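Long-range contact in benzoylformate decarboxylase (PDB 4Q9D), which belongs to the thiamine pyrophosphate-dependent enzyme family and carries a magnesium ion in its C-terminal cofactor-binding domain: residues 237-251 / 386-400. Sequence-based numbering, arbitrary orientation.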
ATOM      1  N   PRO B 237     -24.408 -14.221 -12.987  1.00 26.06           N
ATOM      2  CA  PRO B 237     -24.857 -12.830 -12.985  1.00 20.73           C
ATOM      3  C   PRO B 237     -25.129 -12.327 -11.573  1.00 25.88           C
ATOM      4  O   PRO B 237     -25.717 -13.068 -10.784  1.00 28.22           O
ATOM      5  CB  PRO B 237     -26.184 -12.918 -13.764  1.00 25.23           C
ATOM      6  CG  PRO B 237     -26.720 -14.254 -13.356  1.00 25.14           C
ATOM      7  CD  PRO B 237     -25.480 -15.127 -13.450  1.00 25.62           C
ATOM      8  N   ASP B 238     -24.686 -11.109 -11.241  1.00 20.60           N
ATOM      9  CA  ASP B 238     -25.143 -10.463 -10.014  1.00 18.30           C
ATOM     10  C   ASP B 238     -26.374  -9.592 -10.313  1.00 24.18           C
ATOM     11  O   ASP B 238     -27.066  -9.178  -9.406  1.00 21.44           O
ATOM     12  CB  ASP B 238     -24.031  -9.631  -9.322  1.00 21.87           C
ATOM     13  CG  ASP B 238     -23.190  -8.800 -10.309  1.00 20.27           C
ATOM     14  OD1 ASP B 238     -22.927  -9.268 -11.442  1.00 22.25           O
ATOM     15  OD2 ASP B 238     -22.759  -7.688  -9.925  1.00 23.24           O
ATOM     16  N   ARG B 239     -26.620  -9.309 -11.598  1.00 23.02           N
ATOM     17  CA  ARG B 239     -27.864  -8.680 -12.050  1.00 22.88           C
ATOM     18  C   ARG B 239     -28.279  -9.328 -13.362  1.00 22.17           C
ATOM     19  O   ARG B 239     -27.436  -9.902 -14.069  1.00 23.51           O
ATOM     20  CB  ARG B 239     -27.721  -7.152 -12.251  1.00 18.20           C
ATOM     21  CG  ARG B 239     -27.232  -6.401 -10.996  1.00 20.75           C
ATOM     22  CD  ARG B 239     -28.349  -6.178  -9.974  1.00 21.04           C
ATOM     23  NE  ARG B 239     -29.322  -5.269 -10.547  1.00 23.55           N
ATOM     24  CZ  ARG B 239     -29.453  -3.983 -10.246  1.00 23.76           C
ATOM     25  NH1 ARG B 239     -28.696  -3.405  -9.300  1.00 17.61           N
ATOM     26  NH2 ARG B 239     -30.382  -3.279 -10.880  1.00 20.81           N
ATOM     27  N   MET B 240     -29.575  -9.271 -13.665  1.00 22.38           N
ATOM     28  CA  MET B 240     -30.078  -9.700 -14.977  1.00 18.69           C
ATOM     29  C   MET B 240     -30.705  -8.530 -15.704  1.00 21.99           C
ATOM     30  O   MET B 240     -31.504  -7.801 -15.124  1.00 23.05           O
ATOM     31  CB  MET B 240     -31.048 -10.848 -14.824  1.00 24.26           C
ATOM     32  CG  MET B 240     -30.246 -12.143 -14.686  1.00 29.18           C
ATOM     33  SD  MET B 240     -31.288 -13.551 -14.628  1.00 38.81           S
ATOM     34  CE  MET B 240     -30.369 -14.767 -13.667  1.00 27.41           C
ATOM     35  N   SER B 241     -30.331  -8.360 -16.970  1.00 23.34           N
ATOM     36  CA  SER B 241     -30.525  -7.095 -17.665  1.00 29.72           C
ATOM     37  C   SER B 241     -31.403  -7.245 -18.914  1.00 30.58           C
ATOM     38  O   SER B 241     -31.633  -6.274 -19.632  1.00 27.87           O
ATOM     39  CB  SER B 241     -29.150  -6.534 -18.082  1.00 23.74           C
ATOM     40  OG  SER B 241     -28.308  -6.260 -16.962  1.00 25.31           O
ATOM     41  N   PHE B 242     -31.884  -8.455 -19.178  1.00 29.10           N
ATOM     42  CA  PHE B 242     -32.683  -8.719 -20.389  1.00 26.43           C
ATOM     43  C   PHE B 242     -33.708  -9.804 -20.054  1.00 26.46           C
ATOM     44  O   PHE B 242     -33.349 -10.807 -19.448  1.00 26.04           O
ATOM     45  CB  PHE B 242     -31.749  -9.201 -21.505  1.00 23.18           C
ATOM     46  CG  PHE B 242     -32.425  -9.457 -22.843  1.00 28.98           C
ATOM     47  CD1 PHE B 242     -32.738  -8.400 -23.697  1.00 28.75           C
ATOM     48  CD2 PHE B 242     -32.703 -10.759 -23.266  1.00 25.87           C
ATOM     49  CE1 PHE B 242     -33.329  -8.634 -24.934  1.00 32.74           C
ATOM     50  CE2 PHE B 242     -33.289 -10.992 -24.509  1.00 26.76           C
ATOM     51  CZ  PHE B 242     -33.610  -9.932 -25.334  1.00 29.88           C
ATOM     52  N   PRO B 243     -34.970  -9.617 -20.471  1.00 29.81           N
ATOM     53  CA  PRO B 243     -36.066 -10.529 -20.080  1.00 28.93           C
ATOM     54  C   PRO B 243     -35.776 -11.964 -20.497  1.00 27.59           C
ATOM     55  O   PRO B 243     -35.436 -12.250 -21.649  1.00 26.47           O
ATOM     56  CB  PRO B 243     -37.305  -9.935 -20.775  1.00 29.42           C
ATOM     57  CG  PRO B 243     -36.778  -9.030 -21.841  1.00 27.22           C
ATOM     58  CD  PRO B 243     -35.392  -8.597 -21.454  1.00 25.25           C
ATOM     59  N   GLU B 244     -35.840 -12.871 -19.530  1.00 26.93           N
ATOM     60  CA  GLU B 244     -35.395 -14.231 -19.787  1.00 31.68           C
ATOM     61  C   GLU B 244     -36.462 -15.069 -20.526  1.00 27.46           C
ATOM     62  O   GLU B 244     -36.207 -16.216 -20.917  1.00 25.59           O
ATOM     63  CB  GLU B 244     -34.980 -14.892 -18.467  1.00 22.11           C
ATOM     64  CG  GLU B 244     -33.631 -14.419 -17.915  1.00 27.03           C
ATOM     65  CD  GLU B 244     -33.163 -15.310 -16.784  1.00 27.40           C
ATOM     66  OE1 GLU B 244     -33.721 -15.212 -15.665  1.00 27.55           O
ATOM     67  OE2 GLU B 244     -32.280 -16.146 -17.042  1.00 28.12           O
ATOM     68  N   ASP B 245     -37.655 -14.497 -20.680  1.00 25.74           N
ATOM     69  CA  ASP B 245     -38.718 -15.092 -21.505  1.00 34.24           C
ATOM     70  C   ASP B 245     -38.754 -14.497 -22.917  1.00 39.37           C
ATOM     71  O   ASP B 245     -39.656 -14.795 -23.671  1.00 30.58           O
ATOM     72  CB  ASP B 245     -40.089 -14.902 -20.841  1.00 26.53           C
ATOM     73  CG  ASP B 245     -40.443 -13.433 -20.640  1.00 37.37           C
ATOM     74  OD1 ASP B 245     -39.555 -12.574 -20.822  1.00 40.75           O
ATOM     75  OD2 ASP B 245     -41.594 -13.128 -20.272  1.00 43.82           O
ATOM     76  N   HIS B 246     -37.786 -13.650 -23.272  1.00 35.21           N
ATOM     77  CA  HIS B 246     -37.729 -13.075 -24.617  1.00 28.32           C
ATOM     78  C   HIS B 246     -37.334 -14.098 -25.686  1.00 28.50           C
ATOM     79  O   HIS B 246     -36.430 -14.905 -25.459  1.00 27.64           O
ATOM     80  CB  HIS B 246     -36.719 -11.920 -24.661  1.00 25.82           C
ATOM     81  CG  HIS B 246     -36.938 -10.970 -25.793  1.00 23.56           C
ATOM     82  ND1 HIS B 246     -36.406 -11.177 -27.049  1.00 24.80           N
ATOM     83  CD2 HIS B 246     -37.606  -9.789 -25.849  1.00 23.85           C
ATOM     84  CE1 HIS B 246     -36.755 -10.171 -27.840  1.00 24.86           C
ATOM     85  NE2 HIS B 246     -37.472  -9.311 -27.134  1.00 29.30           N
ATOM     86  N   PRO B 247     -37.973 -14.031 -26.881  1.00 27.71           N
ATOM     87  CA  PRO B 247     -37.713 -15.010 -27.955  1.00 26.78           C
ATOM     88  C   PRO B 247     -36.242 -15.017 -28.360  1.00 34.62           C
ATOM     89  O   PRO B 247     -35.749 -16.048 -28.828  1.00 28.46           O
ATOM     90  CB  PRO B 247     -38.559 -14.495 -29.141  1.00 29.95           C
ATOM     91  CG  PRO B 247     -39.590 -13.564 -28.509  1.00 32.84           C
ATOM     92  CD  PRO B 247     -38.962 -13.000 -27.270  1.00 24.20           C
ATOM     93  N   LEU B 248     -35.548 -13.886 -28.199  1.00 26.61           N
ATOM     94  CA  LEU B 248     -34.136 -13.839 -28.571  1.00 33.38           C
ATOM     95  C   LEU B 248     -33.195 -14.367 -27.478  1.00 28.04           C
ATOM     96  O   LEU B 248     -31.998 -14.529 -27.720  1.00 27.13           O
ATOM     97  CB  LEU B 248     -33.732 -12.420 -28.963  1.00 28.62           C
ATOM     98  CG  LEU B 248     -34.286 -11.840 -30.267  1.00 32.18           C
ATOM     99  CD1 LEU B 248     -33.751 -10.420 -30.418  1.00 30.47           C
ATOM    100  CD2 LEU B 248     -33.912 -12.675 -31.477  1.00 29.35           C
ATOM    101  N   TYR B 249     -33.722 -14.621 -26.277  1.00 27.27           N
ATOM    102  CA  TYR B 249     -32.851 -14.967 -25.145  1.00 28.00           C
ATOM    103  C   TYR B 249     -32.210 -16.326 -25.313  1.00 32.63           C
ATOM    104  O   TYR B 249     -32.894 -17.308 -25.548  1.00 33.76           O
ATOM    105  CB  TYR B 249     -33.624 -14.923 -23.834  1.00 25.30           C
ATOM    106  CG  TYR B 249     -32.797 -15.192 -22.580  1.00 29.33           C
ATOM    107  CD1 TYR B 249     -31.683 -14.400 -22.251  1.00 30.07           C
ATOM    108  CD2 TYR B 249     -33.165 -16.185 -21.704  1.00 28.30           C
ATOM    109  CE1 TYR B 249     -30.976 -14.628 -21.099  1.00 29.77           C
ATOM    110  CE2 TYR B 249     -32.465 -16.431 -20.563  1.00 29.29           C
ATOM    111  CZ  TYR B 249     -31.377 -15.651 -20.254  1.00 36.34           C
ATOM    112  OH  TYR B 249     -30.713 -15.922 -19.086  1.00 32.62           O
ATOM    113  N   ALA B 250     -30.892 -16.379 -25.197  1.00 28.06           N
ATOM    114  CA  ALA B 250     -30.183 -17.616 -25.325  1.00 19.38           C
ATOM    115  C   ALA B 250     -29.567 -18.110 -24.010  1.00 27.07           C
ATOM    116  O   ALA B 250     -28.766 -19.060 -24.001  1.00 26.99           O
ATOM    117  CB  ALA B 250     -29.116 -17.511 -26.420  1.00 21.79           C
ATOM    118  N   GLY B 251     -29.910 -17.456 -22.907  1.00 25.30           N
ATOM    119  CA  GLY B 251     -29.452 -17.903 -21.603  1.00 26.61           C
ATOM    120  C   GLY B 251     -28.057 -17.396 -21.265  1.00 35.65           C
ATOM    121  O   GLY B 251     -27.419 -16.728 -22.075  1.00 28.63           O
ATOM    122  N   PHE B 386     -32.679 -20.998 -13.039  1.00 28.21           N
ATOM    123  CA  PHE B 386     -32.777 -20.744 -14.467  1.00 30.95           C
ATOM    124  C   PHE B 386     -34.035 -21.414 -15.069  1.00 32.50           C
ATOM    125  O   PHE B 386     -34.788 -20.802 -15.846  1.00 30.36           O
ATOM    126  CB  PHE B 386     -31.490 -21.232 -15.161  1.00 30.50           C
ATOM    127  CG  PHE B 386     -31.574 -21.236 -16.669  1.00 38.40           C
ATOM    128  CD1 PHE B 386     -31.499 -20.047 -17.391  1.00 37.35           C
ATOM    129  CD2 PHE B 386     -31.734 -22.433 -17.366  1.00 40.17           C
ATOM    130  CE1 PHE B 386     -31.582 -20.048 -18.777  1.00 39.42           C
ATOM    131  CE2 PHE B 386     -31.818 -22.441 -18.758  1.00 42.02           C
ATOM    132  CZ  PHE B 386     -31.741 -21.239 -19.463  1.00 39.44           C
ATOM    133  N   THR B 387     -34.265 -22.666 -14.691  1.00 29.74           N
ATOM    134  CA  THR B 387     -35.385 -23.441 -15.235  1.00 28.34           C
ATOM    135  C   THR B 387     -36.726 -22.883 -14.824  1.00 34.60           C
ATOM    136  O   THR B 387     -37.611 -22.736 -15.652  1.00 28.46           O
ATOM    137  CB  THR B 387     -35.311 -24.884 -14.773  1.00 27.47           C
ATOM    138  OG1 THR B 387     -34.076 -25.431 -15.240  1.00 30.02           O
ATOM    139  CG2 THR B 387     -36.490 -25.703 -15.330  1.00 33.31           C
ATOM    140  N   TRP B 388     -36.866 -22.534 -13.550  1.00 26.62           N
ATOM    141  CA  TRP B 388     -38.187 -22.205 -13.022  1.00 27.90           C
ATOM    142  C   TRP B 388     -38.452 -20.733 -12.703  1.00 29.95           C
ATOM    143  O   TRP B 388     -39.611 -20.336 -12.594  1.00 30.24           O
ATOM    144  CB  TRP B 388     -38.455 -23.040 -11.768  1.00 26.25           C
ATOM    145  CG  TRP B 388     -38.603 -24.520 -12.068  1.00 31.64           C
ATOM    146  CD1 TRP B 388     -37.728 -25.525 -11.742  1.00 30.59           C
ATOM    147  CD2 TRP B 388     -39.700 -25.147 -12.751  1.00 30.14           C
ATOM    148  NE1 TRP B 388     -38.222 -26.745 -12.185  1.00 31.31           N
ATOM    149  CE2 TRP B 388     -39.429 -26.534 -12.808  1.00 31.90           C
ATOM    150  CE3 TRP B 388     -40.887 -24.666 -13.329  1.00 34.71           C
ATOM    151  CZ2 TRP B 388     -40.303 -27.449 -13.413  1.00 32.24           C
ATOM    152  CZ3 TRP B 388     -41.757 -25.579 -13.931  1.00 38.49           C
ATOM    153  CH2 TRP B 388     -41.453 -26.954 -13.965  1.00 30.90           C
ATOM    154  N   LEU B 389     -37.412 -19.917 -12.517  1.00 27.28           N
ATOM    155  CA  LEU B 389     -37.673 -18.525 -12.127  1.00 28.36           C
ATOM    156  C   LEU B 389     -37.012 -17.536 -13.066  1.00 33.30           C
ATOM    157  O   LEU B 389     -36.100 -16.801 -12.653  1.00 30.29           O
ATOM    158  CB  LEU B 389     -37.206 -18.248 -10.696  1.00 26.11           C
ATOM    159  CG  LEU B 389     -37.735 -19.110  -9.557  1.00 31.67           C
ATOM    160  CD1 LEU B 389     -37.179 -18.580  -8.211  1.00 30.56           C
ATOM    161  CD2 LEU B 389     -39.259 -19.102  -9.525  1.00 26.00           C
ATOM    162  N   PRO B 390     -37.472 -17.496 -14.329  1.00 30.79           N
ATOM    163  CA  PRO B 390     -36.862 -16.531 -15.251  1.00 26.39           C
ATOM    164  C   PRO B 390     -37.115 -15.116 -14.759  1.00 37.76           C
ATOM    165  O   PRO B 390     -38.173 -14.819 -14.187  1.00 26.95           O
ATOM    166  CB  PRO B 390     -37.606 -16.758 -16.574  1.00 28.76           C
ATOM    167  CG  PRO B 390     -38.921 -17.457 -16.174  1.00 30.84           C
ATOM    168  CD  PRO B 390     -38.545 -18.292 -14.965  1.00 33.51           C
ATOM    169  N   THR B 391     -36.134 -14.248 -14.977  1.00 27.70           N
ATOM    170  CA  THR B 391     -36.292 -12.849 -14.611  1.00 21.79           C
ATOM    171  C   THR B 391     -36.948 -12.123 -15.775  1.00 21.35           C
ATOM    172  O   THR B 391     -36.421 -12.137 -16.895  1.00 29.08           O
ATOM    173  CB  THR B 391     -34.920 -12.220 -14.364  1.00 29.30           C
ATOM    174  OG1 THR B 391     -34.268 -12.957 -13.331  1.00 25.35           O
ATOM    175  CG2 THR B 391     -35.051 -10.757 -13.953  1.00 21.75           C
ATOM    176  N   THR B 392     -38.075 -11.465 -15.505  1.00 25.69           N
ATOM    177  CA  THR B 392     -38.849 -10.856 -16.578  1.00 25.12           C
ATOM    178  C   THR B 392     -39.059  -9.361 -16.335  1.00 26.99           C
ATOM    179  O   THR B 392     -39.658  -8.704 -17.148  1.00 33.24           O
ATOM    180  CB  THR B 392     -40.229 -11.568 -16.737  1.00 34.50           C
ATOM    181  OG1 THR B 392     -40.928 -11.517 -15.496  1.00 33.68           O
ATOM    182  CG2 THR B 392     -40.031 -13.037 -17.112  1.00 32.16           C
ATOM    183  N   HIS B 393     -38.557  -8.830 -15.216  1.00 25.45           N
ATOM    184  CA  HIS B 393     -38.635  -7.396 -14.953  1.00 27.18           C
ATOM    185  C   HIS B 393     -37.257  -6.806 -14.627  1.00 26.54           C
ATOM    186  O   HIS B 393     -36.377  -7.504 -14.104  1.00 24.49           O
ATOM    187  CB  HIS B 393     -39.596  -7.121 -13.794  1.00 31.09           C
ATOM    188  CG  HIS B 393     -41.023  -7.477 -14.082  1.00 35.42           C
ATOM    189  ND1 HIS B 393     -41.428  -8.761 -14.381  1.00 46.91           N
ATOM    190  CD2 HIS B 393     -42.142  -6.718 -14.100  1.00 52.03           C
ATOM    191  CE1 HIS B 393     -42.733  -8.774 -14.581  1.00 46.92           C
ATOM    192  NE2 HIS B 393     -43.191  -7.547 -14.415  1.00 55.05           N
ATOM    193  N   PRO B 394     -37.067  -5.510 -14.900  1.00 27.84           N
ATOM    194  CA  PRO B 394     -35.782  -4.900 -14.512  1.00 24.59           C
ATOM    195  C   PRO B 394     -35.622  -4.824 -12.993  1.00 27.72           C
ATOM    196  O   PRO B 394     -36.608  -4.860 -12.248  1.00 25.97           O
ATOM    197  CB  PRO B 394     -35.844  -3.497 -15.136  1.00 30.34           C
ATOM    198  CG  PRO B 394     -37.334  -3.193 -15.214  1.00 29.47           C
ATOM    199  CD  PRO B 394     -37.990  -4.543 -15.526  1.00 22.95           C
ATOM    200  N   ALA B 395     -34.380  -4.744 -12.538  1.00 25.53           N
ATOM    201  CA  ALA B 395     -34.084  -4.579 -11.116  1.00 27.35           C
ATOM    202  C   ALA B 395     -34.813  -5.593 -10.240  1.00 23.34           C
ATOM    203  O   ALA B 395     -35.318  -5.249  -9.181  1.00 24.53           O
ATOM    204  CB  ALA B 395     -34.380  -3.136 -10.661  1.00 26.16           C
ATOM    205  N   SER B 396     -34.849  -6.861 -10.667  1.00 25.36           N
ATOM    206  CA  SER B 396     -35.645  -7.843  -9.941  1.00 22.77           C
ATOM    207  C   SER B 396     -34.881  -9.112  -9.667  1.00 27.66           C
ATOM    208  O   SER B 396     -35.466 -10.127  -9.280  1.00 26.56           O
ATOM    209  CB  SER B 396     -36.944  -8.156 -10.699  1.00 22.56           C
ATOM    210  OG  SER B 396     -37.727  -6.984 -10.811  1.00 28.24           O
ATOM    211  N   PHE B 397     -33.576  -9.058  -9.897  1.00 18.15           N
ATOM    212  CA  PHE B 397     -32.695 -10.177  -9.604  1.00 20.19           C
ATOM    213  C   PHE B 397     -31.402  -9.600  -9.031  1.00 28.35           C
ATOM    214  O   PHE B 397     -30.847  -8.644  -9.590  1.00 22.37           O
ATOM    215  CB  PHE B 397     -32.330 -10.980 -10.853  1.00 20.63           C
ATOM    216  CG  PHE B 397     -31.388 -12.100 -10.560  1.00 25.31           C
ATOM    217  CD1 PHE B 397     -31.877 -13.339 -10.161  1.00 23.40           C
ATOM    218  CD2 PHE B 397     -30.011 -11.901 -10.609  1.00 20.55           C
ATOM    219  CE1 PHE B 397     -30.994 -14.393  -9.829  1.00 21.43           C
ATOM    220  CE2 PHE B 397     -29.133 -12.930 -10.301  1.00 26.99           C
ATOM    221  CZ  PHE B 397     -29.628 -14.193  -9.915  1.00 26.21           C
ATOM    222  N   PHE B 398     -30.930 -10.180  -7.931  1.00 21.80           N
ATOM    223  CA  PHE B 398     -29.662  -9.754  -7.303  1.00 25.45           C
ATOM    224  C   PHE B 398     -28.885 -10.949  -6.755  1.00 22.38           C
ATOM    225  O   PHE B 398     -29.463 -11.847  -6.142  1.00 24.51           O
ATOM    226  CB  PHE B 398     -29.929  -8.794  -6.141  1.00 20.88           C
ATOM    227  CG  PHE B 398     -30.757  -7.590  -6.520  1.00 23.42           C
ATOM    228  CD1 PHE B 398     -30.147  -6.373  -6.835  1.00 20.88           C
ATOM    229  CD2 PHE B 398     -32.147  -7.668  -6.542  1.00 21.45           C
ATOM    230  CE1 PHE B 398     -30.907  -5.243  -7.183  1.00 21.99           C
ATOM    231  CE2 PHE B 398     -32.928  -6.542  -6.889  1.00 23.25           C
ATOM    232  CZ  PHE B 398     -32.302  -5.330  -7.210  1.00 21.19           C
ATOM    233  N   ALA B 399     -27.580 -10.958  -6.990  1.00 23.43           N
ATOM    234  CA  ALA B 399     -26.690 -11.908  -6.335  1.00 23.57           C
ATOM    235  C   ALA B 399     -25.354 -11.221  -6.028  1.00 24.77           C
ATOM    236  O   ALA B 399     -25.056 -10.139  -6.566  1.00 22.10           O
ATOM    237  CB  ALA B 399     -26.457 -13.134  -7.213  1.00 22.44           C
ATOM    238  N   THR B 400     -24.568 -11.867  -5.170  1.00 23.34           N
ATOM    239  CA  THR B 400     -23.264 -11.356  -4.748  1.00 23.37           C
ATOM    240  C   THR B 400     -22.444 -10.809  -5.907  1.00 24.75           C
ATOM    241  O   THR B 400     -22.290 -11.483  -6.941  1.00 23.27           O
ATOM    242  CB  THR B 400     -22.446 -12.429  -4.029  1.00 21.35           C
ATOM    243  OG1 THR B 400     -21.112 -11.933  -3.857  1.00 22.80           O
ATOM    244  CG2 THR B 400     -22.412 -13.753  -4.855  1.00 20.05           C
TER
HETATM  245  O   HOH W   1     -31.069  -7.491 -11.972  1.00 25.85           O
HETATM  246  O   HOH W   2     -33.835  -7.757 -13.277  1.00 23.84           O
HETATM  247  O   HOH W   3     -34.317 -18.408 -16.876  1.00 27.18           O
HETATM  248  O   HOH W   4     -33.327 -16.957 -13.552  1.00 33.39           O
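Glu-244 OE1 is gripped by the backbone N of Thr-391 at 2.7 Å and by a water at 2.8 Å that also bonds Leu-389 O; Thr-391 OG1 adds at most a weak bond. The amide arrives on the anti side of the carboxylate, 19° out of its plane. Glu-244 gets there because its CG stands anti to its own carbonyl carbon (chi1 -75°) and the chain runs extended beyond it. The backbone returns the bond: Glu-244 N donates to Thr-391 O at 2.8 Å, so the two residues hold each other twice. Beside them, Met-240 lays its CE methyl over the centre of the Phe-397 ring, 3.8 Å from the centroid, a CH-pi contact with SD also over the face, while Pro-237 O meets the ring edge at CE2 in plane. Further along, Ala-399 N donates to Asp-238 O at 3.0 Å, and Phe-398 CE1 lies over one face of the Arg-239 guanidinium, whose charge pairs with Asp-212. One water accepts from Arg-239 NE and Met-240 N and lies within hydrogen-bonding distance of Phe-397 O. The loop leading into edge strand 249-252 of the central domain is thereby bound to the 389-396 loop and edge strand 397-399 of the C-terminal domain. With one main-chain N-H and one water O-H directed at a carboxylate oxygen of a buried residue, the negative charge of Glu-244 is probably stabilised at this domain interface.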